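Local coordinates for NIF3-related protein (Bacillus cereus, PDB 2GX8) that is of unknown function but binds two zinc ions through the dimetal motif of the NIF3 family and carries a regulatory domain, at residues I90-P94 and H357-M363; K364-Q368 and I384-L389; E151-Y157 and T266-I272. All coordinates share one frame; numbering follows the deposited sequence.

Overall arrangement
Interactions 1 and 2 belong to one piece of the fold. Both use helix 362-377, and both reach the sheet that holds strands 88-91 and 383-386. Their centres are about 10 Å apart. Interaction 1 supplies four of the five zinc-ligand residues; D131 is the other. Interaction 2 lies further along the helix, with the side chain of K364 about 11 Å from a zinc ion. Interaction 3 joins two strand segments that both fall, in sequence, between the halves of interaction 1. Its centre is about 18 Å from that of interaction 1 and about 24 Å from that of interaction 2. The side chain of L269 nevertheless comes to about 7 Å from a zinc ion.

Interaction 1 of 3, residues I90-P94 and H357-M363; sequences IAHHP and HNVEKVM. With ZN (zinc ion), chain L; ZN (zinc ion), chain M.
H92 and H93 face H357 and E360 across two zinc ions, forming the dimetal-binding motif of the NIF3 family. The histidine pair comes from the segment that begins on strand 88-91. The other two ligands come from the 3-10 segment that leads into helix 362-377.

Metal bonds carry the contact. H93 NE2 binds the zinc of chain L at 2.2 Å, and H357 NE2 binds it at 2.1 Å. E360 is a bridging carboxylate. Its OE1 lies 2.5 Å from the same zinc, while its OE2 lies 2.2 Å from the zinc of chain M. H92 NE2 also binds the zinc of chain M, at 2.2 Å, and D131 is a further ligand there. The two ions are 3.3 Å apart.

The rings approach differently. With chi1 at -177°, the H92 ring swings away from the main-chain N and NE2 meets the metal. Its edge meets the E360 carboxylate, and the two planes are turned 68° apart. H93 and H357 run past each other in opposite directions with their planes at 83°. Their NE2 atoms are brought within 3.3 Å because both bind one zinc.

Second-shell acceptors fix the rotation of the rings. Each ND1 is hydrogen-bonded: H92 to A126 O, H93 to D72 OD1 and H357 to D336 OD2. Y339 of the second subunit stacks on H357.

The remaining contact is made by M363, one turn after E360. Its chain bends at chi2, about the CB-CG bond, and sets SD 3.7 Å from H92 CB.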
loop_
_atom_site.group_PDB
_atom_site.type_symbol
_atom_site.label_atom_id
_atom_site.label_comp_id
_atom_site.label_asym_id
_atom_site.label_seq_id
_atom_site.Cartn_x
_atom_site.Cartn_y
_atom_site.Cartn_z
ATOM N N ILE C 90 -12.916 34.407 -2.814
ATOM C CA ILE C 90 -11.892 33.655 -3.509
ATOM C C ILE C 90 -10.712 33.632 -2.581
ATOM O O ILE C 90 -10.095 34.665 -2.305
ATOM C CB ILE C 90 -11.501 34.269 -4.849
ATOM C CG1 ILE C 90 -12.645 34.146 -5.819
ATOM C CG2 ILE C 90 -10.300 33.524 -5.460
ATOM C CD1 ILE C 90 -12.368 34.811 -7.118
ATOM N N ALA C 91 -10.394 32.437 -2.096
ATOM C CA ALA C 91 -9.317 32.256 -1.132
ATOM C C ALA C 91 -8.200 31.421 -1.683
ATOM O O ALA C 91 -8.455 30.486 -2.441
ATOM C CB ALA C 91 -9.861 31.582 0.100
ATOM N N HIS C 92 -6.974 31.716 -1.237
ATOM C CA HIS C 92 -5.792 31.042 -1.678
ATOM C C HIS C 92 -5.604 29.720 -0.977
ATOM O O HIS C 92 -5.260 28.723 -1.622
ATOM C CB HIS C 92 -4.580 31.931 -1.418
ATOM C CG HIS C 92 -3.293 31.364 -1.909
ATOM N ND1 HIS C 92 -3.146 30.851 -3.180
ATOM C CD2 HIS C 92 -2.070 31.296 -1.333
ATOM C CE1 HIS C 92 -1.901 30.448 -3.346
ATOM N NE2 HIS C 92 -1.228 30.714 -2.245
ATOM N N HIS C 93 -5.781 29.711 0.349
ATOM C CA HIS C 93 -5.680 28.467 1.098
ATOM C C HIS C 93 -7.087 27.919 1.226
ATOM O O HIS C 93 -7.977 28.625 1.680
ATOM C CB HIS C 93 -5.116 28.661 2.489
ATOM C CG HIS C 93 -3.739 29.195 2.505
ATOM N ND1 HIS C 93 -3.307 30.084 3.457
ATOM C CD2 HIS C 93 -2.693 28.982 1.679
ATOM C CE1 HIS C 93 -2.031 30.358 3.252
ATOM N NE2 HIS C 93 -1.641 29.721 2.164
ATOM N N PRO C 94 -7.285 26.661 0.812
ATOM C CA PRO C 94 -8.586 26.008 0.867
ATOM C C PRO C 94 -9.159 26.030 2.286
ATOM O O PRO C 94 -8.441 25.772 3.209
ATOM C CB PRO C 94 -8.265 24.551 0.481
ATOM C CG PRO C 94 -6.984 24.591 -0.219
ATOM C CD PRO C 94 -6.236 25.788 0.255
ATOM N N HIS C 357 5.018 32.379 6.215
ATOM C CA HIS C 357 4.115 31.921 5.176
ATOM C C HIS C 357 3.121 33.049 4.802
ATOM O O HIS C 357 2.714 33.182 3.662
ATOM C CB HIS C 357 3.349 30.722 5.745
ATOM C CG HIS C 357 2.632 29.884 4.738
ATOM N ND1 HIS C 357 2.658 28.505 4.781
ATOM C CD2 HIS C 357 1.831 30.212 3.695
ATOM C CE1 HIS C 357 1.904 28.016 3.814
ATOM N NE2 HIS C 357 1.407 29.034 3.126
ATOM N N ASN C 358 2.772 33.880 5.776
ATOM C CA ASN C 358 1.807 34.936 5.570
ATOM C C ASN C 358 2.213 36.009 4.578
ATOM O O ASN C 358 1.389 36.840 4.260
ATOM C CB ASN C 358 1.425 35.571 6.902
ATOM C CG ASN C 358 0.240 36.504 6.797
ATOM O OD1 ASN C 358 -0.911 36.064 6.697
ATOM N ND2 ASN C 358 0.510 37.802 6.855
ATOM N N VAL C 359 3.450 36.003 4.076
ATOM C CA VAL C 359 3.836 37.005 3.086
ATOM C C VAL C 359 3.115 36.784 1.748
ATOM O O VAL C 359 3.182 37.619 0.859
ATOM C CB VAL C 359 5.382 37.130 2.887
ATOM C CG1 VAL C 359 6.056 37.387 4.217
ATOM C CG2 VAL C 359 5.969 35.899 2.227
ATOM N N GLU C 360 2.447 35.642 1.606
ATOM C CA GLU C 360 1.628 35.349 0.428
ATOM C C GLU C 360 0.393 36.225 0.364
ATOM O O GLU C 360 -0.363 36.169 -0.579
ATOM C CB GLU C 360 1.127 33.926 0.465
ATOM C CG GLU C 360 2.177 32.943 0.165
ATOM C CD GLU C 360 1.575 31.560 0.045
ATOM O OE1 GLU C 360 0.697 31.210 0.866
ATOM O OE2 GLU C 360 1.965 30.832 -0.890
ATOM N N LYS C 361 0.181 37.010 1.404
ATOM C CA LYS C 361 -0.923 37.935 1.479
ATOM C C LYS C 361 -0.902 38.928 0.297
ATOM O O LYS C 361 -1.908 39.575 0.021
ATOM C CB LYS C 361 -0.829 38.674 2.816
ATOM C CG LYS C 361 0.401 39.572 2.910
ATOM C CD LYS C 361 0.408 40.335 4.196
ATOM C CE LYS C 361 1.575 41.322 4.283
ATOM N NZ LYS C 361 2.814 40.733 4.787
ATOM N N VAL C 362 0.238 39.039 -0.405
ATOM C CA VAL C 362 0.387 39.983 -1.553
ATOM C C VAL C 362 -0.547 39.603 -2.671
ATOM O O VAL C 362 -0.851 40.367 -3.563
ATOM C CB VAL C 362 1.800 39.957 -2.126
ATOM C CG1 VAL C 362 2.746 40.638 -1.185
ATOM C CG2 VAL C 362 2.230 38.506 -2.423
ATOM N N MET C 363 -0.992 38.372 -2.589
ATOM C CA MET C 363 -1.867 37.789 -3.559
ATOM C C MET C 363 -3.281 38.377 -3.526
ATOM O O MET C 363 -3.987 38.324 -4.516
ATOM C CB MET C 363 -1.768 36.266 -3.375
ATOM C CG MET C 363 -2.964 35.467 -3.590
ATOM S SD MET C 363 -4.062 35.507 -2.162
ATOM C CE MET C 363 -5.537 35.174 -3.166
HETATM ZN ZN ZN L . 0.244 28.796 1.345
HETATM ZN ZN ZN M . 0.606 29.486 -1.889
#

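Interaction 2 of 3, residues K364-Q368 and I384-L389; sequences KQGVQ and IHASQL
K364 and Q368 lie on the side of helix 362-377 that packs on strand 383-386, an outermost strand of the five-stranded sheet within this chain. Helix and strand follow each other in sequence and run nearly antiparallel. The directions of the short segments differ by 166°, and their axes approach to 7.4 Å. The CA atoms come nearest at K364 and A386.

The small A386 side chain faces the helix. Its CB is 4.1 Å from K364 CB. The same methyl group touches the Q368 amide, with CD at 3.6 Å. A chi1 of 175° turns Q368 CG away from the main-chain nitrogen, and the extended chain reaches across the strand and places its amide against A386. This brings Q368 OE1 to 3.1 Å from A386 N. I384 adds an apolar contact nearer the C-terminal end of 364-368. Its CG2 sits 4.0 Å from Q368 CA. The rest of I384 continues towards L371 and Q372 of the same helix.

K364 reaches the other way, past the end of the strand. CD passes alongside S387 O, and NZ then hydrogen-bonds to that oxygen at 2.9 Å. The donor stands 44° out of the carbonyl plane. A second, weak hydrogen bond runs from K364 NZ to L389 O at 3.2 Å. The loop is held from another side by E80 of helix 75-84, which accepts from Q388 N and hydrogen-bonds with S387 OG.

The contact therefore mixes two kinds of chemistry. Between helix and strand, aliphatic groups and the Q368 amide pack on the A386 methyl. The K364 ammonium holds S387 O and, weakly, L389 O, which probably restrains the chain as it leaves the sheet after A386.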
loop_
_atom_site.group_PDB
_atom_site.type_symbol
_atom_site.label_atom_id
_atom_site.label_comp_id
_atom_site.label_asym_id
_atom_site.label_seq_id
_atom_site.Cartn_x
_atom_site.Cartn_y
_atom_site.Cartn_z
ATOM N N LYS C 364 -3.680 38.978 -2.406
ATOM C CA LYS C 364 -5.034 39.541 -2.321
ATOM C C LYS C 364 -5.185 40.773 -3.181
ATOM O O LYS C 364 -6.118 40.850 -3.961
ATOM C CB LYS C 364 -5.408 39.948 -0.911
ATOM C CG LYS C 364 -5.159 38.963 0.179
ATOM C CD LYS C 364 -5.605 39.684 1.414
ATOM C CE LYS C 364 -4.692 39.456 2.532
ATOM N NZ LYS C 364 -5.061 40.354 3.636
ATOM N N GLN C 365 -4.293 41.744 -3.001
ATOM C CA GLN C 365 -4.337 42.990 -3.770
ATOM C C GLN C 365 -3.993 42.691 -5.222
ATOM O O GLN C 365 -4.493 43.358 -6.124
ATOM C CB GLN C 365 -3.331 44.010 -3.227
ATOM C CG GLN C 365 -3.542 44.491 -1.780
ATOM C CD GLN C 365 -4.280 45.809 -1.670
ATOM O OE1 GLN C 365 -5.015 46.044 -0.702
ATOM N NE2 GLN C 365 -4.069 46.689 -2.647
ATOM N N GLY C 366 -3.142 41.685 -5.432
ATOM C CA GLY C 366 -2.725 41.270 -6.774
ATOM C C GLY C 366 -3.847 40.677 -7.600
ATOM O O GLY C 366 -4.098 41.112 -8.734
ATOM N N VAL C 367 -4.519 39.680 -7.026
ATOM C CA VAL C 367 -5.670 39.041 -7.663
ATOM C C VAL C 367 -6.827 40.025 -7.783
ATOM O O VAL C 367 -7.558 39.982 -8.761
ATOM C CB VAL C 367 -6.105 37.763 -6.917
ATOM C CG1 VAL C 367 -7.478 37.275 -7.387
ATOM C CG2 VAL C 367 -5.058 36.673 -7.102
ATOM N N GLN C 368 -6.979 40.908 -6.793
ATOM C CA GLN C 368 -8.015 41.954 -6.835
ATOM C C GLN C 368 -7.849 42.848 -8.061
ATOM O O GLN C 368 -8.843 43.168 -8.714
ATOM C CB GLN C 368 -8.002 42.821 -5.576
ATOM C CG GLN C 368 -8.973 44.004 -5.608
ATOM C CD GLN C 368 -8.643 45.096 -4.573
ATOM O OE1 GLN C 368 -9.535 45.582 -3.863
ATOM N NE2 GLN C 368 -7.355 45.481 -4.481
ATOM N N ILE C 384 -14.659 44.120 -6.821
ATOM C CA ILE C 384 -13.814 43.100 -6.186
ATOM C C ILE C 384 -13.100 43.750 -4.997
ATOM O O ILE C 384 -12.701 44.915 -5.078
ATOM C CB ILE C 384 -12.765 42.503 -7.185
ATOM C CG1 ILE C 384 -13.396 42.161 -8.550
ATOM C CG2 ILE C 384 -11.992 41.342 -6.581
ATOM C CD1 ILE C 384 -14.526 41.170 -8.531
ATOM N N HIS C 385 -12.941 43.022 -3.890
ATOM C CA HIS C 385 -12.276 43.593 -2.727
ATOM C C HIS C 385 -11.108 42.737 -2.273
ATOM O O HIS C 385 -11.120 41.522 -2.440
ATOM C CB HIS C 385 -13.238 43.742 -1.560
ATOM C CG HIS C 385 -14.528 44.416 -1.901
ATOM N ND1 HIS C 385 -14.737 45.771 -1.731
ATOM C CD2 HIS C 385 -15.695 43.913 -2.375
ATOM C CE1 HIS C 385 -15.971 46.071 -2.090
ATOM N NE2 HIS C 385 -16.571 44.965 -2.493
ATOM N N ALA C 386 -10.099 43.387 -1.703
ATOM C CA ALA C 386 -8.949 42.703 -1.132
ATOM C C ALA C 386 -9.074 42.796 0.380
ATOM O O ALA C 386 -8.946 43.877 0.941
ATOM C CB ALA C 386 -7.684 43.354 -1.574
ATOM N N SER C 387 -9.340 41.664 1.026
ATOM C CA SER C 387 -9.470 41.585 2.480
ATOM C C SER C 387 -8.376 42.340 3.207
ATOM O O SER C 387 -7.192 42.186 2.900
ATOM C CB SER C 387 -9.421 40.142 2.911
ATOM O OG SER C 387 -9.626 40.039 4.304
ATOM N N GLN C 388 -8.775 43.149 4.178
ATOM C CA GLN C 388 -7.838 43.996 4.892
ATOM C C GLN C 388 -7.256 43.318 6.121
ATOM O O GLN C 388 -6.201 43.725 6.642
ATOM C CB GLN C 388 -8.537 45.285 5.325
ATOM C CG GLN C 388 -9.118 46.144 4.219
ATOM C CD GLN C 388 -8.077 46.940 3.448
ATOM O OE1 GLN C 388 -7.240 46.387 2.726
ATOM N NE2 GLN C 388 -8.167 48.261 3.558
ATOM N N LEU C 389 -7.944 42.281 6.575
ATOM C CA LEU C 389 -7.560 41.585 7.783
ATOM C C LEU C 389 -6.194 40.920 7.719
ATOM O O LEU C 389 -5.813 40.321 6.722
ATOM C CB LEU C 389 -8.647 40.596 8.182
ATOM C CG LEU C 389 -9.971 41.355 8.247
ATOM C CD1 LEU C 389 -11.062 40.452 8.732
ATOM C CD2 LEU C 389 -9.873 42.609 9.135
#

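Interaction 3 of 3, residues E151-Y157 and T266-I272; sequences EVLAPTY and TLGLGKI
Chi1 of V152 (168°) sets CG1 beside its carbonyl carbon, over G268. CG1 is a tight 3.5 Å from G268 CA. A chi1 of 62° tucks T156 OG1 in against its own main chain, facing G268 CA at 3.4 Å; the hydroxyl is buried and has no partner in the model.

The backbones pair as antiparallel strands. E151 and I272 form a hydrogen-bonded pair, as do A154 and L269. Both segments turn a corner, at L153-A154 and at L269. T156 and Y157 then make a classic beta bulge opposite L267. T156 N and Y157 N both give hydrogen bonds to L267 O, each at 2.8 Å. L267 N returns one to Y157 O at 2.6 Å. Beside it, the Y157 ring meets L267 CD1 with its edge, CD2 at 4.0 Å.

The local strands 155-157 and 266-268 cross at 105°. The 108 residues between the segments include the strands and helices of what is probably the regulatory domain. L153 packs on strand 306-313. Helix 128-132 touches T156, L267 and L269, and L269 rests there on the zinc ligand D131.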
loop_
_atom_site.group_PDB
_atom_site.type_symbol
_atom_site.label_atom_id
_atom_site.label_comp_id
_atom_site.label_asym_id
_atom_site.label_seq_id
_atom_site.Cartn_x
_atom_site.Cartn_y
_atom_site.Cartn_z
ATOM N N GLU C 151 13.243 33.509 -13.357
ATOM C CA GLU C 151 12.951 32.219 -13.970
ATOM C C GLU C 151 12.143 31.390 -12.984
ATOM O O GLU C 151 12.190 31.646 -11.805
ATOM C CB GLU C 151 14.227 31.432 -14.161
ATOM C CG GLU C 151 15.195 31.910 -15.158
ATOM C CD GLU C 151 16.332 30.904 -15.288
ATOM O OE1 GLU C 151 16.308 29.899 -14.526
ATOM O OE2 GLU C 151 17.236 31.107 -16.136
ATOM N N VAL C 152 11.423 30.383 -13.447
ATOM C CA VAL C 152 10.699 29.506 -12.541
ATOM C C VAL C 152 11.742 28.807 -11.653
ATOM O O VAL C 152 12.839 28.443 -12.121
ATOM C CB VAL C 152 9.818 28.453 -13.307
ATOM C CG1 VAL C 152 9.319 27.378 -12.377
ATOM C CG2 VAL C 152 8.622 29.122 -14.002
ATOM N N LEU C 153 11.437 28.652 -10.368
ATOM C CA LEU C 153 12.405 28.023 -9.482
ATOM C C LEU C 153 12.331 26.494 -9.600
ATOM O O LEU C 153 13.351 25.839 -9.842
ATOM C CB LEU C 153 12.189 28.466 -8.024
ATOM C CG LEU C 153 12.997 27.721 -6.957
ATOM C CD1 LEU C 153 14.478 28.106 -7.079
ATOM C CD2 LEU C 153 12.459 28.057 -5.597
ATOM N N ALA C 154 11.133 25.939 -9.395
ATOM C CA ALA C 154 10.929 24.499 -9.454
ATOM C C ALA C 154 9.807 24.239 -10.442
ATOM O O ALA C 154 8.629 24.537 -10.112
ATOM C CB ALA C 154 10.539 23.942 -8.079
ATOM N N PRO C 155 10.155 23.723 -11.631
ATOM C CA PRO C 155 9.231 23.403 -12.702
ATOM C C PRO C 155 8.251 22.314 -12.245
ATOM O O PRO C 155 8.708 21.234 -11.742
ATOM C CB PRO C 155 10.160 22.849 -13.792
ATOM C CG PRO C 155 11.499 23.447 -13.475
ATOM C CD PRO C 155 11.548 23.411 -12.003
ATOM N N THR C 156 6.911 22.598 -12.525
ATOM C CA THR C 156 5.914 21.606 -12.126
ATOM C C THR C 156 4.992 21.331 -13.283
ATOM O O THR C 156 4.315 20.303 -13.327
ATOM C CB THR C 156 5.037 22.063 -10.924
ATOM O OG1 THR C 156 4.286 23.235 -11.274
ATOM C CG2 THR C 156 5.880 22.322 -9.676
ATOM N N TYR C 157 4.974 22.252 -14.239
ATOM C CA TYR C 157 4.087 22.118 -15.373
ATOM C C TYR C 157 4.672 22.695 -16.670
ATOM O O TYR C 157 5.251 23.775 -16.672
ATOM C CB TYR C 157 2.736 22.777 -15.036
ATOM C CG TYR C 157 1.699 22.653 -16.124
ATOM C CD1 TYR C 157 0.904 21.510 -16.230
ATOM C CD2 TYR C 157 1.522 23.675 -17.062
ATOM C CE1 TYR C 157 -0.040 21.393 -17.244
ATOM C CE2 TYR C 157 0.580 23.565 -18.080
ATOM C CZ TYR C 157 -0.196 22.428 -18.159
ATOM O OH TYR C 157 -1.122 22.321 -19.172
ATOM N N THR C 266 7.666 26.596 -19.450
ATOM C CA THR C 266 7.693 25.904 -18.168
ATOM C C THR C 266 7.071 26.812 -17.122
ATOM O O THR C 266 7.349 28.018 -17.086
ATOM C CB THR C 266 9.123 25.650 -17.665
ATOM O OG1 THR C 266 9.922 25.100 -18.709
ATOM C CG2 THR C 266 9.106 24.677 -16.509
ATOM N N LEU C 267 6.212 26.212 -16.302
ATOM C CA LEU C 267 5.563 26.860 -15.171
ATOM C C LEU C 267 5.899 26.021 -13.928
ATOM O O LEU C 267 6.179 24.817 -14.034
ATOM C CB LEU C 267 4.044 26.966 -15.378
ATOM C CG LEU C 267 3.508 27.914 -16.477
ATOM C CD1 LEU C 267 2.090 27.588 -16.851
ATOM C CD2 LEU C 267 3.629 29.383 -16.098
ATOM N N GLY C 268 5.902 26.665 -12.762
ATOM C CA GLY C 268 6.231 25.986 -11.529
ATOM C C GLY C 268 6.183 26.828 -10.276
ATOM O O GLY C 268 5.631 27.909 -10.248
ATOM N N LEU C 269 6.785 26.318 -9.222
ATOM C CA LEU C 269 6.752 26.995 -7.949
ATOM C C LEU C 269 7.943 27.902 -7.749
ATOM O O LEU C 269 9.050 27.514 -8.060
ATOM C CB LEU C 269 6.731 25.961 -6.829
ATOM C CG LEU C 269 5.466 25.123 -6.733
ATOM C CD1 LEU C 269 5.715 24.027 -5.731
ATOM C CD2 LEU C 269 4.268 26.008 -6.349
ATOM N N GLY C 270 7.704 29.095 -7.215
ATOM C CA GLY C 270 8.763 30.065 -6.917
ATOM C C GLY C 270 9.500 30.662 -8.089
ATOM O O GLY C 270 9.454 30.116 -9.198
ATOM N N LYS C 271 10.194 31.780 -7.827
ATOM C CA LYS C 271 11.015 32.506 -8.825
ATOM C C LYS C 271 12.473 32.639 -8.376
ATOM O O LYS C 271 12.769 32.665 -7.193
ATOM C CB LYS C 271 10.458 33.921 -9.090
ATOM C CG LYS C 271 9.077 33.936 -9.760
ATOM C CD LYS C 271 9.175 33.442 -11.183
ATOM C CE LYS C 271 7.800 33.239 -11.806
ATOM N NZ LYS C 271 7.865 32.956 -13.278
ATOM N N ILE C 272 13.400 32.679 -9.320
ATOM C CA ILE C 272 14.780 32.913 -8.969
ATOM C C ILE C 272 15.248 34.011 -9.895
ATOM O O ILE C 272 15.006 33.933 -11.092
ATOM C CB ILE C 272 15.672 31.623 -8.963
ATOM C CG1 ILE C 272 17.058 31.940 -8.352
ATOM C CG2 ILE C 272 15.756 30.949 -10.337
ATOM C CD1 ILE C 272 17.946 30.728 -8.140
#